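Local coordinates for protein pectate lyase 47 (Bacillus sp. TS-47, PDB 1VBL) that cleaves pectate in the manner of a calcium-dependent polysaccharide lyase of family 1, probably by beta-elimination, and is thermostable, at residues 81-86 with 124-129; 192-195 with 199-202; 232-237 with 270-275; 309-314 with 332-337; 356-359 with 364-367. All coordinates share one frame; numbering follows the deposited sequence.

Contact 1. Residues 81-86 with 124-129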
# COMPACT_ATOMS: atom_id res chain seq x y z
N ASP A 81 4.90 3.33 -25.81
CA ASP A 81 4.66 3.02 -27.21
C ASP A 81 4.29 1.55 -27.40
O ASP A 81 3.48 1.20 -28.27
CB ASP A 81 5.89 3.37 -28.05
CG ASP A 81 7.13 2.59 -27.65
OD1 ASP A 81 7.39 2.45 -26.43
OD2 ASP A 81 7.86 2.13 -28.55
N PHE A 82 4.87 0.69 -26.57
CA PHE A 82 4.62 -0.75 -26.62
C PHE A 82 3.17 -1.05 -26.25
O PHE A 82 2.53 -1.92 -26.84
CB PHE A 82 5.56 -1.45 -25.64
CG PHE A 82 5.35 -2.94 -25.54
CD1 PHE A 82 6.02 -3.81 -26.40
CD2 PHE A 82 4.51 -3.46 -24.56
CE1 PHE A 82 5.85 -5.19 -26.29
CE2 PHE A 82 4.33 -4.84 -24.44
CZ PHE A 82 5.00 -5.71 -25.30
N TYR A 83 2.65 -0.30 -25.29
CA TYR A 83 1.28 -0.51 -24.82
C TYR A 83 0.20 0.29 -25.53
O TYR A 83 -0.97 -0.09 -25.52
CB TYR A 83 1.18 -0.17 -23.33
CG TYR A 83 2.11 -0.94 -22.43
CD1 TYR A 83 3.17 -0.30 -21.78
CD2 TYR A 83 1.91 -2.30 -22.19
CE1 TYR A 83 3.99 -1.00 -20.89
CE2 TYR A 83 2.72 -3.00 -21.31
CZ TYR A 83 3.76 -2.34 -20.66
OH TYR A 83 4.55 -3.03 -19.77
N LYS A 84 0.59 1.41 -26.14
CA LYS A 84 -0.35 2.31 -26.80
C LYS A 84 -1.28 1.72 -27.86
O LYS A 84 -0.84 1.10 -28.83
CB LYS A 84 0.41 3.50 -27.39
CG LYS A 84 -0.49 4.67 -27.78
CD LYS A 84 0.30 5.84 -28.36
CE LYS A 84 0.73 5.58 -29.80
NZ LYS A 84 -0.45 5.39 -30.71
N ASP A 85 -2.57 1.95 -27.66
CA ASP A 85 -3.60 1.49 -28.60
C ASP A 85 -3.44 2.34 -29.87
O ASP A 85 -3.08 3.51 -29.80
CB ASP A 85 -4.99 1.72 -28.00
CG ASP A 85 -6.11 1.24 -28.90
OD1 ASP A 85 -6.44 0.03 -28.86
OD2 ASP A 85 -6.67 2.07 -29.65
N PRO A 86 -3.71 1.76 -31.05
CA PRO A 86 -3.59 2.49 -32.32
C PRO A 86 -4.46 3.74 -32.37
O PRO A 86 -4.16 4.70 -33.10
CB PRO A 86 -4.04 1.46 -33.36
CG PRO A 86 -3.76 0.15 -32.70
CD PRO A 86 -4.17 0.38 -31.28
N ASP A 124 -2.33 -6.07 -17.72
CA ASP A 124 -2.16 -7.50 -17.93
C ASP A 124 -0.70 -7.95 -17.93
O ASP A 124 -0.42 -9.13 -17.71
CB ASP A 124 -2.83 -7.94 -19.24
CG ASP A 124 -4.35 -7.88 -19.17
OD1 ASP A 124 -4.90 -7.82 -18.06
OD2 ASP A 124 -4.99 -7.90 -20.24
N ARG A 125 0.22 -7.02 -18.16
CA ARG A 125 1.64 -7.38 -18.19
C ARG A 125 2.43 -7.11 -16.91
O ARG A 125 3.26 -7.93 -16.51
CB ARG A 125 2.36 -6.68 -19.35
CG ARG A 125 3.88 -6.87 -19.35
CD ARG A 125 4.49 -6.52 -20.71
NE ARG A 125 4.06 -7.46 -21.74
CZ ARG A 125 4.64 -8.64 -21.98
NH1 ARG A 125 5.68 -9.03 -21.26
NH2 ARG A 125 4.14 -9.43 -22.92
N ILE A 126 2.17 -5.97 -16.26
CA ILE A 126 2.93 -5.60 -15.07
C ILE A 126 2.37 -6.01 -13.71
O ILE A 126 3.10 -6.00 -12.72
CB ILE A 126 3.20 -4.08 -15.03
CG1 ILE A 126 1.92 -3.31 -14.72
CG2 ILE A 126 3.78 -3.64 -16.39
CD1 ILE A 126 2.15 -1.81 -14.59
N MET A 127 1.08 -6.34 -13.63
CA MET A 127 0.51 -6.77 -12.35
C MET A 127 0.59 -8.29 -12.31
O MET A 127 -0.13 -8.99 -13.03
CB MET A 127 -0.93 -6.29 -12.20
CG MET A 127 -1.06 -4.77 -12.10
SD MET A 127 0.13 -4.01 -10.93
CE MET A 127 -0.41 -4.72 -9.40
N VAL A 128 1.49 -8.79 -11.47
CA VAL A 128 1.74 -10.22 -11.33
C VAL A 128 0.84 -10.88 -10.29
O VAL A 128 0.84 -10.49 -9.12
CB VAL A 128 3.22 -10.46 -10.94
CG1 VAL A 128 3.50 -11.95 -10.81
CG2 VAL A 128 4.14 -9.84 -11.98
N TYR A 129 0.08 -11.89 -10.72
CA TYR A 129 -0.80 -12.62 -9.82
C TYR A 129 -0.01 -13.56 -8.93
O TYR A 129 0.96 -14.19 -9.37
CB TYR A 129 -1.82 -13.44 -10.62
CG TYR A 129 -2.99 -12.65 -11.14
CD1 TYR A 129 -4.03 -12.26 -10.30
CD2 TYR A 129 -3.05 -12.28 -12.49
CE1 TYR A 129 -5.11 -11.54 -10.79
CE2 TYR A 129 -4.13 -11.55 -12.98
CZ TYR A 129 -5.15 -11.18 -12.13
OH TYR A 129 -6.21 -10.45 -12.61

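Contact 2. Residues 192-195 with 199-202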
# COMPACT_ATOMS: atom_id res chain seq x y z
N ILE A 192 1.67 -3.56 -4.17
CA ILE A 192 1.02 -4.76 -3.64
C ILE A 192 -0.45 -4.45 -3.46
O ILE A 192 -0.82 -3.51 -2.75
CB ILE A 192 1.61 -5.21 -2.28
CG1 ILE A 192 3.05 -5.68 -2.46
CG2 ILE A 192 0.75 -6.34 -1.70
CD1 ILE A 192 3.70 -6.22 -1.19
N SER A 193 -1.29 -5.24 -4.12
CA SER A 193 -2.73 -5.06 -4.04
C SER A 193 -3.35 -6.35 -3.51
O SER A 193 -3.24 -7.41 -4.13
CB SER A 193 -3.30 -4.74 -5.42
OG SER A 193 -4.71 -4.66 -5.38
N ILE A 194 -3.98 -6.25 -2.34
CA ILE A 194 -4.61 -7.39 -1.70
C ILE A 194 -6.12 -7.27 -1.87
O ILE A 194 -6.74 -6.35 -1.32
CB ILE A 194 -4.23 -7.43 -0.20
CG1 ILE A 194 -2.71 -7.50 -0.07
CG2 ILE A 194 -4.90 -8.61 0.48
CD1 ILE A 194 -2.19 -7.39 1.37
N GLU A 195 -6.71 -8.19 -2.63
CA GLU A 195 -8.15 -8.16 -2.89
C GLU A 195 -8.79 -9.52 -2.64
O GLU A 195 -8.36 -10.53 -3.19
CB GLU A 195 -8.39 -7.75 -4.35
CG GLU A 195 -7.53 -6.57 -4.81
CD GLU A 195 -7.65 -6.28 -6.30
OE1 GLU A 195 -6.80 -5.52 -6.82
OE2 GLU A 195 -8.58 -6.80 -6.95
N HIS A 199 -4.99 -13.99 5.34
CA HIS A 199 -3.74 -14.52 5.87
C HIS A 199 -2.56 -14.13 5.01
O HIS A 199 -1.92 -14.96 4.36
CB HIS A 199 -3.83 -16.05 6.02
CG HIS A 199 -4.76 -16.48 7.11
ND1 HIS A 199 -6.08 -16.77 6.89
CD2 HIS A 199 -4.57 -16.59 8.45
CE1 HIS A 199 -6.67 -17.04 8.04
NE2 HIS A 199 -5.77 -16.94 9.00
N ILE A 200 -2.28 -12.83 5.00
CA ILE A 200 -1.19 -12.27 4.22
C ILE A 200 -0.23 -11.54 5.16
O ILE A 200 -0.66 -10.75 5.99
CB ILE A 200 -1.70 -11.25 3.18
CG1 ILE A 200 -2.90 -11.83 2.42
CG2 ILE A 200 -0.57 -10.87 2.23
CD1 ILE A 200 -2.60 -13.09 1.63
N TRP A 201 1.06 -11.82 5.02
CA TRP A 201 2.07 -11.17 5.84
C TRP A 201 3.02 -10.40 4.94
O TRP A 201 3.70 -10.99 4.10
CB TRP A 201 2.83 -12.22 6.66
CG TRP A 201 3.84 -11.65 7.61
CD1 TRP A 201 3.77 -10.45 8.28
CD2 TRP A 201 5.03 -12.29 8.07
NE1 TRP A 201 4.84 -10.32 9.13
CE2 TRP A 201 5.63 -11.43 9.02
CE3 TRP A 201 5.66 -13.51 7.77
CZ2 TRP A 201 6.83 -11.76 9.67
CZ3 TRP A 201 6.84 -13.84 8.42
CH2 TRP A 201 7.42 -12.96 9.36
N ILE A 202 3.04 -9.08 5.10
CA ILE A 202 3.91 -8.20 4.33
C ILE A 202 4.92 -7.69 5.35
O ILE A 202 4.59 -6.87 6.20
CB ILE A 202 3.12 -7.02 3.75
CG1 ILE A 202 1.93 -7.54 2.93
CG2 ILE A 202 4.04 -6.12 2.93
CD1 ILE A 202 2.32 -8.50 1.81

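Contact 3. Residues 232-237 with 270-275. With CA (calcium ion), chain B.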
# COMPACT_ATOMS: atom_id res chain seq x y z
N LEU A 232 0.50 -0.16 -0.82
CA LEU A 232 -0.04 -1.42 -0.33
C LEU A 232 -1.52 -1.21 -0.00
O LEU A 232 -1.85 -0.68 1.05
CB LEU A 232 0.72 -1.85 0.93
CG LEU A 232 0.63 -3.29 1.43
CD1 LEU A 232 1.44 -3.39 2.72
CD2 LEU A 232 -0.81 -3.69 1.67
N ASP A 233 -2.40 -1.62 -0.91
CA ASP A 233 -3.83 -1.46 -0.69
C ASP A 233 -4.51 -2.77 -0.35
O ASP A 233 -4.12 -3.83 -0.84
CB ASP A 233 -4.49 -0.80 -1.90
CG ASP A 233 -4.12 0.67 -2.03
OD1 ASP A 233 -3.74 1.29 -1.02
OD2 ASP A 233 -4.21 1.21 -3.15
N ILE A 234 -5.54 -2.68 0.48
CA ILE A 234 -6.29 -3.83 0.95
C ILE A 234 -7.77 -3.56 0.77
O ILE A 234 -8.30 -2.58 1.29
CB ILE A 234 -5.98 -4.07 2.45
CG1 ILE A 234 -4.47 -4.28 2.63
CG2 ILE A 234 -6.78 -5.26 2.98
CD1 ILE A 234 -4.01 -4.31 4.07
N LYS A 235 -8.45 -4.43 0.03
CA LYS A 235 -9.88 -4.21 -0.22
C LYS A 235 -10.67 -5.47 -0.53
O LYS A 235 -10.14 -6.58 -0.55
CB LYS A 235 -10.05 -3.22 -1.38
CG LYS A 235 -9.52 -3.74 -2.71
CD LYS A 235 -9.71 -2.72 -3.83
CE LYS A 235 -9.23 -3.28 -5.17
NZ LYS A 235 -9.39 -2.30 -6.28
N ASN A 236 -11.95 -5.26 -0.79
CA ASN A 236 -12.88 -6.32 -1.14
C ASN A 236 -12.85 -7.55 -0.25
O ASN A 236 -12.49 -8.65 -0.68
CB ASN A 236 -12.68 -6.73 -2.60
CG ASN A 236 -12.98 -5.60 -3.56
OD1 ASN A 236 -13.76 -4.70 -3.25
ND2 ASN A 236 -12.38 -5.65 -4.75
N SER A 237 -13.24 -7.35 1.00
CA SER A 237 -13.33 -8.41 1.99
C SER A 237 -12.04 -9.15 2.33
O SER A 237 -12.09 -10.28 2.81
CB SER A 237 -14.40 -9.42 1.56
OG SER A 237 -15.62 -8.76 1.28
N LEU A 270 -11.57 -6.99 6.81
CA LEU A 270 -10.53 -5.97 6.80
C LEU A 270 -9.82 -5.86 8.15
O LEU A 270 -9.45 -4.77 8.59
CB LEU A 270 -11.13 -4.62 6.40
CG LEU A 270 -11.72 -4.61 4.99
CD1 LEU A 270 -12.33 -3.24 4.69
CD2 LEU A 270 -10.64 -4.94 3.97
N ARG A 271 -9.62 -7.00 8.80
CA ARG A 271 -8.92 -7.03 10.08
C ARG A 271 -7.43 -7.05 9.75
O ARG A 271 -6.89 -8.04 9.27
CB ARG A 271 -9.35 -8.26 10.88
CG ARG A 271 -10.73 -8.07 11.50
CD ARG A 271 -11.31 -9.33 12.11
NE ARG A 271 -11.80 -10.26 11.10
CZ ARG A 271 -12.65 -11.26 11.35
NH1 ARG A 271 -13.10 -11.43 12.58
NH2 ARG A 271 -13.03 -12.07 10.38
N VAL A 272 -6.78 -5.92 10.01
CA VAL A 272 -5.37 -5.75 9.70
C VAL A 272 -4.58 -5.20 10.88
O VAL A 272 -5.10 -4.42 11.68
CB VAL A 272 -5.20 -4.76 8.51
CG1 VAL A 272 -3.73 -4.69 8.09
CG2 VAL A 272 -6.08 -5.17 7.34
N THR A 273 -3.33 -5.63 10.98
CA THR A 273 -2.43 -5.15 12.03
C THR A 273 -1.23 -4.54 11.32
O THR A 273 -0.66 -5.15 10.42
CB THR A 273 -1.90 -6.29 12.91
OG1 THR A 273 -2.98 -6.90 13.62
CG2 THR A 273 -0.88 -5.76 13.92
N LEU A 274 -0.88 -3.32 11.72
CA LEU A 274 0.27 -2.63 11.14
C LEU A 274 1.15 -2.20 12.30
O LEU A 274 0.73 -1.41 13.15
CB LEU A 274 -0.17 -1.39 10.37
CG LEU A 274 -1.18 -1.57 9.24
CD1 LEU A 274 -2.59 -1.47 9.80
CD2 LEU A 274 -0.96 -0.50 8.17
N HIS A 275 2.36 -2.74 12.35
CA HIS A 275 3.25 -2.37 13.43
C HIS A 275 4.71 -2.27 13.01
O HIS A 275 5.16 -2.94 12.08
CB HIS A 275 3.07 -3.33 14.62
CG HIS A 275 3.57 -4.73 14.37
ND1 HIS A 275 4.89 -5.09 14.54
CD2 HIS A 275 2.91 -5.86 14.03
CE1 HIS A 275 5.02 -6.39 14.31
NE2 HIS A 275 3.83 -6.88 14.00
CA CA B . -5.16 0.65 -5.44
O HOH W 1 -5.29 0.40 -7.82
O HOH W 2 -6.72 -1.28 -4.61
O HOH W 3 -7.21 2.11 -5.39

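Contact 4. Residues 309-314 with 332-337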
# COMPACT_ATOMS: atom_id res chain seq x y z
N TYR A 309 7.03 15.27 -1.23
CA TYR A 309 5.66 14.88 -0.93
C TYR A 309 5.13 15.65 0.27
O TYR A 309 5.67 15.55 1.37
CB TYR A 309 5.60 13.38 -0.66
CG TYR A 309 5.88 12.55 -1.89
CD1 TYR A 309 4.85 12.12 -2.72
CD2 TYR A 309 7.19 12.24 -2.26
CE1 TYR A 309 5.11 11.40 -3.89
CE2 TYR A 309 7.47 11.53 -3.42
CZ TYR A 309 6.42 11.12 -4.24
OH TYR A 309 6.69 10.42 -5.39
N ASP A 310 4.07 16.42 0.06
CA ASP A 310 3.47 17.18 1.14
C ASP A 310 2.80 16.18 2.08
O ASP A 310 2.63 15.02 1.73
CB ASP A 310 2.43 18.16 0.60
CG ASP A 310 3.05 19.24 -0.27
OD1 ASP A 310 3.95 19.94 0.23
OD2 ASP A 310 2.63 19.39 -1.43
N PHE A 311 2.43 16.64 3.27
CA PHE A 311 1.75 15.78 4.22
C PHE A 311 0.32 16.28 4.35
O PHE A 311 0.09 17.48 4.51
CB PHE A 311 2.43 15.83 5.59
CG PHE A 311 1.63 15.18 6.69
CD1 PHE A 311 0.86 15.95 7.56
CD2 PHE A 311 1.62 13.80 6.83
CE1 PHE A 311 0.09 15.35 8.55
CE2 PHE A 311 0.85 13.18 7.83
CZ PHE A 311 0.09 13.96 8.69
N GLN A 312 -0.63 15.36 4.28
CA GLN A 312 -2.04 15.73 4.39
C GLN A 312 -2.61 15.20 5.71
O GLN A 312 -3.15 15.96 6.51
CB GLN A 312 -2.84 15.16 3.22
CG GLN A 312 -4.29 15.65 3.18
CD GLN A 312 -5.12 14.98 2.10
OE1 GLN A 312 -4.68 14.87 0.95
NE2 GLN A 312 -6.32 14.54 2.46
N TYR A 313 -2.48 13.89 5.92
CA TYR A 313 -2.97 13.26 7.14
C TYR A 313 -2.38 11.87 7.26
O TYR A 313 -1.87 11.32 6.29
CB TYR A 313 -4.51 13.19 7.12
CG TYR A 313 -5.08 12.10 6.24
CD1 TYR A 313 -5.26 10.81 6.73
CD2 TYR A 313 -5.44 12.36 4.92
CE1 TYR A 313 -5.78 9.80 5.92
CE2 TYR A 313 -5.96 11.36 4.10
CZ TYR A 313 -6.13 10.08 4.61
OH TYR A 313 -6.66 9.08 3.83
N ALA A 314 -2.44 11.29 8.46
CA ALA A 314 -1.89 9.96 8.67
C ALA A 314 -3.00 8.92 8.82
O ALA A 314 -3.13 8.02 7.99
CB ALA A 314 -1.00 9.95 9.91
N PHE A 332 7.77 15.70 13.23
CA PHE A 332 7.58 16.71 12.18
C PHE A 332 8.67 17.76 12.38
O PHE A 332 9.02 18.07 13.51
CB PHE A 332 6.21 17.38 12.32
CG PHE A 332 5.05 16.48 12.02
CD1 PHE A 332 4.51 16.41 10.73
CD2 PHE A 332 4.46 15.72 13.03
CE1 PHE A 332 3.41 15.59 10.46
CE2 PHE A 332 3.36 14.90 12.77
CZ PHE A 332 2.83 14.84 11.48
N ASP A 333 9.21 18.32 11.29
CA ASP A 333 10.24 19.33 11.46
C ASP A 333 9.68 20.75 11.36
O ASP A 333 10.41 21.72 11.16
CB ASP A 333 11.40 19.12 10.48
CG ASP A 333 11.00 19.30 9.03
OD1 ASP A 333 11.89 19.08 8.17
OD2 ASP A 333 9.84 19.65 8.74
N TRP A 334 8.36 20.85 11.51
CA TRP A 334 7.66 22.13 11.51
C TRP A 334 6.53 22.03 12.53
O TRP A 334 6.11 20.92 12.89
CB TRP A 334 7.14 22.47 10.11
CG TRP A 334 5.87 21.79 9.67
CD1 TRP A 334 4.60 22.29 9.77
CD2 TRP A 334 5.75 20.53 9.00
NE1 TRP A 334 3.70 21.43 9.20
CE2 TRP A 334 4.38 20.34 8.72
CE3 TRP A 334 6.67 19.55 8.61
CZ2 TRP A 334 3.90 19.20 8.06
CZ3 TRP A 334 6.19 18.41 7.95
CH2 TRP A 334 4.82 18.25 7.68
N ASP A 335 6.06 23.17 13.02
CA ASP A 335 5.00 23.20 14.03
C ASP A 335 3.61 22.96 13.48
O ASP A 335 2.75 23.83 13.50
CB ASP A 335 5.06 24.54 14.78
CG ASP A 335 6.18 24.59 15.80
OD1 ASP A 335 6.64 25.70 16.14
OD2 ASP A 335 6.60 23.51 16.28
N ILE A 336 3.38 21.74 13.01
CA ILE A 336 2.09 21.36 12.45
C ILE A 336 1.01 21.33 13.52
O ILE A 336 1.28 21.10 14.69
CB ILE A 336 2.17 19.97 11.78
CG1 ILE A 336 0.86 19.68 11.02
CG2 ILE A 336 2.40 18.89 12.83
CD1 ILE A 336 0.87 18.35 10.27
N ASP A 337 -0.22 21.58 13.10
CA ASP A 337 -1.37 21.53 14.00
C ASP A 337 -1.65 20.03 14.13
O ASP A 337 -2.05 19.39 13.16
CB ASP A 337 -2.56 22.23 13.34
CG ASP A 337 -3.78 22.27 14.23
OD1 ASP A 337 -3.93 21.39 15.11
OD2 ASP A 337 -4.60 23.19 14.05

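Contact 5. Residues 356-359 with 364-367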
# COMPACT_ATOMS: atom_id res chain seq x y z
N GLY A 356 -0.88 6.36 24.13
CA GLY A 356 0.57 6.36 24.05
C GLY A 356 1.19 7.08 22.86
O GLY A 356 2.36 6.85 22.55
N THR A 357 0.43 7.95 22.20
CA THR A 357 0.95 8.67 21.06
C THR A 357 1.91 9.79 21.48
O THR A 357 1.63 10.55 22.41
CB THR A 357 -0.17 9.34 20.22
OG1 THR A 357 -1.09 8.35 19.75
CG2 THR A 357 0.42 10.07 19.02
N ILE A 358 3.04 9.87 20.79
CA ILE A 358 3.99 10.93 21.06
C ILE A 358 4.14 11.76 19.80
O ILE A 358 4.17 11.22 18.69
CB ILE A 358 5.40 10.40 21.42
CG1 ILE A 358 5.38 9.73 22.79
CG2 ILE A 358 6.41 11.55 21.40
CD1 ILE A 358 6.75 9.20 23.22
N VAL A 359 4.20 13.07 19.96
CA VAL A 359 4.40 13.95 18.82
C VAL A 359 5.68 14.70 19.14
O VAL A 359 5.86 15.21 20.25
CB VAL A 359 3.22 14.95 18.61
CG1 VAL A 359 3.11 15.91 19.79
CG2 VAL A 359 3.43 15.71 17.32
N GLY A 364 8.51 21.25 20.83
CA GLY A 364 8.47 20.29 21.91
C GLY A 364 8.08 18.87 21.56
O GLY A 364 7.46 18.59 20.53
N ARG A 365 8.45 17.96 22.45
CA ARG A 365 8.17 16.54 22.30
C ARG A 365 7.34 16.10 23.50
O ARG A 365 7.72 16.36 24.64
CB ARG A 365 9.49 15.78 22.26
CG ARG A 365 9.39 14.28 22.42
CD ARG A 365 10.78 13.70 22.65
NE ARG A 365 10.73 12.29 22.99
CZ ARG A 365 11.72 11.63 23.60
NH1 ARG A 365 12.83 12.27 23.93
NH2 ARG A 365 11.58 10.35 23.87
N ARG A 366 6.21 15.44 23.26
CA ARG A 366 5.38 14.99 24.37
C ARG A 366 4.28 14.04 23.96
O ARG A 366 3.98 13.88 22.78
CB ARG A 366 4.73 16.19 25.06
CG ARG A 366 3.57 16.82 24.29
CD ARG A 366 4.03 17.54 23.04
NE ARG A 366 2.95 18.33 22.45
CZ ARG A 366 3.11 19.22 21.47
NH1 ARG A 366 4.32 19.44 20.97
NH2 ARG A 366 2.07 19.89 21.00
N TYR A 367 3.69 13.39 24.95
CA TYR A 367 2.57 12.49 24.70
C TYR A 367 1.40 13.39 24.37
O TYR A 367 1.28 14.49 24.91
CB TYR A 367 2.24 11.66 25.95
CG TYR A 367 3.14 10.47 26.15
CD1 TYR A 367 4.23 10.53 27.02
CD2 TYR A 367 2.93 9.29 25.44
CE1 TYR A 367 5.09 9.44 27.17
CE2 TYR A 367 3.77 8.20 25.59
CZ TYR A 367 4.85 8.27 26.45
OH TYR A 367 5.68 7.18 26.59

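Contact 1. Residues 81-86 with 124-129
Phe82 and Tyr83 lean their rings against the side chain of Arg125, and Tyr83 reaches on to Ile126; the contact is small and made by side chains alone. The van der Waals part centres on the tyrosine. Its OH lies 3.6 Å from Arg125 CD and also meets the branch methyl of Ile126, with OH to CG2 at 3.5 Å. Tyr83 CE2 lies 4.0 Å from the same Arg125 CD, and further from CB. The two side chains cross at about a right angle.

The second kind of meeting is between flat groups. Phe82 brings CE2 to 3.8 Å from Arg125 NE, with ring and guanidinium planes nearly perpendicular (89°). A bend of the arginine chain at chi3 (-66°) turns NE toward this ring once CD has passed the tyrosine hydroxyl. Phe82 also rests CD2 over one face of the Tyr83 ring, toward its rim.

The polar end of Arg125 is held elsewhere, by Val71 O at NH1 and by a salt bridge from NH2 to Asp73, so its rotation is fixed from outside this contact. Phe82 has a cation-pi partner in Lys121, and Tyr83 packs on Lys121 and Gln122. The short, weakly bonded helix 80-83 thus packs beside the C-terminal end of helix 110-126, just where the chain passes into strand 127-129, which pairs in parallel with strand 149-153.

Contact 2. Residues 192-195 with 199-202
Ile194 and Ile192 face Ile200 and Ile202 across a buried, wholly aliphatic interface. Starting at CB, Ile194 points toward the opposing strand. Its CG1 stands anti to the carbonyl carbon (chi1 -58°), and the nearly straight next torsion carries CD1 toward segment 199-202. This methyl does the touching: it lies 3.9 Å from Ile200 CG2 and, more loosely, 4.4 Å from Ile202 CG1. The side chains of Ile194 and Ile200 pass alongside, each running toward the other's backbone. Round its flank Ile194 also packs on Leu232 and Ile234 of the next turn.

Such stacked aliphatic residues fill the interior of the right-handed parallel beta-helix of this lyase family. Strands 192-195 and 200-202 belong to different faces of the coil, with axes 10.4 Å apart, and they run nearly antiparallel because the chain turns a corner at His199.

Ile192 and Ile202 instead meet tip to tip, CD1 to CD1 at 4.0 Å. Ile192 CD1 also lies 4.1 Å from Ile202 CG2, so one methyl touches two. On the outward side of strand 192-195, Ser193 OG donates a 2.7 Å hydrogen bond to the anti lone pair of Glu195 OE1.

Contact 3. Residues 232-237 with 270-275
Ile234 turns CG1 anti to the carbonyl carbon (chi1 -58°), which sends CD1 out toward Val272 and leaves CG2 on the side of Leu270. Val272 sets CG1 opposite its own backbone N (chi1 -174°), and both of its methyls then face the isoleucine. Leu270, placed like Ile234 at its first torsion, stretches CD2 across although its CB starts off at an angle to the other segment.

Two apolar meetings result. Ile234 CD1 comes tip to tip with the valine fork, 4.0 Å from Val272 CG2 and just as close to CG1, so it sits evenly between the prongs. Leu270 passes alongside Ile234, the two chains running opposite ways, with CD2 of the leucine 4.0 Å from CG2 of the isoleucine. Leu270 CD2 also comes within 4.3 Å of Lys235 CA and so packs against the strand backbone.

This is interior packing of a parallel beta-helix: strands 232-235 and 272-275 lie on different faces of the coil, and their inward apolar side chains meet in the core. Ile241 of strand 239-251 and Ile194 continue the filling around Ile234.

The preceding residue of the strand, Asp233, points outward and binds the calcium ion through OD2 at 2.5 Å. Its other oxygen, OD1, accepts a hydrogen bond from Leu256 N, so metal and amide together probably fix the carboxylate rotation. Three waters coordinate the ion too, water 1 lying 2.4 Å from the calcium, and Asp190 and Asp229 complete the protein ligands.

Contact 4. Residues 309-314 with 332-337
Phe311 meets Phe332 in a T-shaped stack, the centre of a small cluster formed by two loops at equivalent places in consecutive coils of the parallel beta-helix, each leading from one sheet face to the next. Phe311 has by far the most surface buried here. Its ring presents a face to the edge of Phe332, with centroids 5.2 Å apart and planes at 73°. The atom that comes in is Phe332 CE1, 3.8 Å from Phe311 CE1 and displaced toward the rim of the ring. The extended first torsion of Phe311 (CG anti to N, chi1 169°) carries the ring across to the other loop.

Trp334 joins from the side of the Phe311 stem: its CH2 touches Phe311 CB at 4.0 Å, with CB near the plane of the indole edge. Trp334 also lies against its neighbour Phe332, whose CD1 sits over one indole face. Ile336 touches both phenyl rings. Its CD1 tip reaches Phe311 CE1 at 3.5 Å, while its CG2 lies over the middle of one face of Phe332.

Replacing Phe311 by an alanine would probably leave the edge of Phe332 and the tip of Ile336 without their aromatic partner and open a gap between the loops.

Phe303, from strand 293-303, backs the cluster by stacking on Phe332 and meeting Phe311, and Leu361 packs on Phe332 and Ile336. The face of Phe311 turned from Phe332 is occupied by its own chain, with Tyr313 N 3.7 Å above the plane of the Phe311 ring, over its centre.

Contact 5. Residues 356-359 with 364-367
Tyr367 receives Ile358 over one ring face and the backbone of Gly356 at its edge, while one face of the Arg366 guanidinium lies over Val359. These are the two sides of a beta hairpin made by strands 351-361 and 364-367. On the tyrosine side, Ile358 CG1 makes a CH-pi contact, 3.8 Å from the centroid of the Tyr367 ring and 21° off the ring normal. The chain continues to CD1, which meets Tyr367 CZ at 3.9 Å, so CG1 and CD1 both touch the ring as the two side chains cross at a slant. Near the ring plane, Gly356 O comes within 3.6 Å of Tyr367 CE2; this glycine oxygen also accepts a hydrogen bond from Thr399.

On the arginine side, Val359 CG1 sits 3.6 Å from Arg366 NE, above the guanidinium plane and toward its rim. The valine and arginine chains leave the sheet on the same face, one beside the other. A bend at chi2 (-70°) folds the arginine over the valine, and Asn363 OD1 then bonds to NH1.

An alanine in place of Ile358 would probably strip the covered face of Tyr367 of its packing and leave the ring freer to turn.

The backbone fixes this register. Val359 and Arg366 form a hydrogen-bonded antiparallel pair, Val359 N giving to Arg366 O at 2.9 Å and Arg366 N to Val359 O at 3.0 Å. Ile358 and Tyr367 make the adjoining non-hydrogen-bonded pair, beside which Tyr367 CA directs a CA-H...O contact to Thr357 O at 3.1 Å.

Overall arrangement
The five contacts follow one another along the chain, from the helices near the N-terminal end of the beta-helix to the hairpin near its other end. Contacts 2 and 3 are neighbours, with centres about 7 Å apart: strands 192-195 and 232-235 lie side by side in one parallel sheet, and both contacts fill the interior beneath the calcium site. Contact 1 reaches the same sheet through its outer strand 127-129, its centre about 23 Å from that of contact 2. Contacts 4 and 5, centres about 15 Å apart, lie far from contact 1, about 46 Å between the centres of contacts 1 and 5. The five thus sample the coil from flank to hairpin; only 2 and 3 touch.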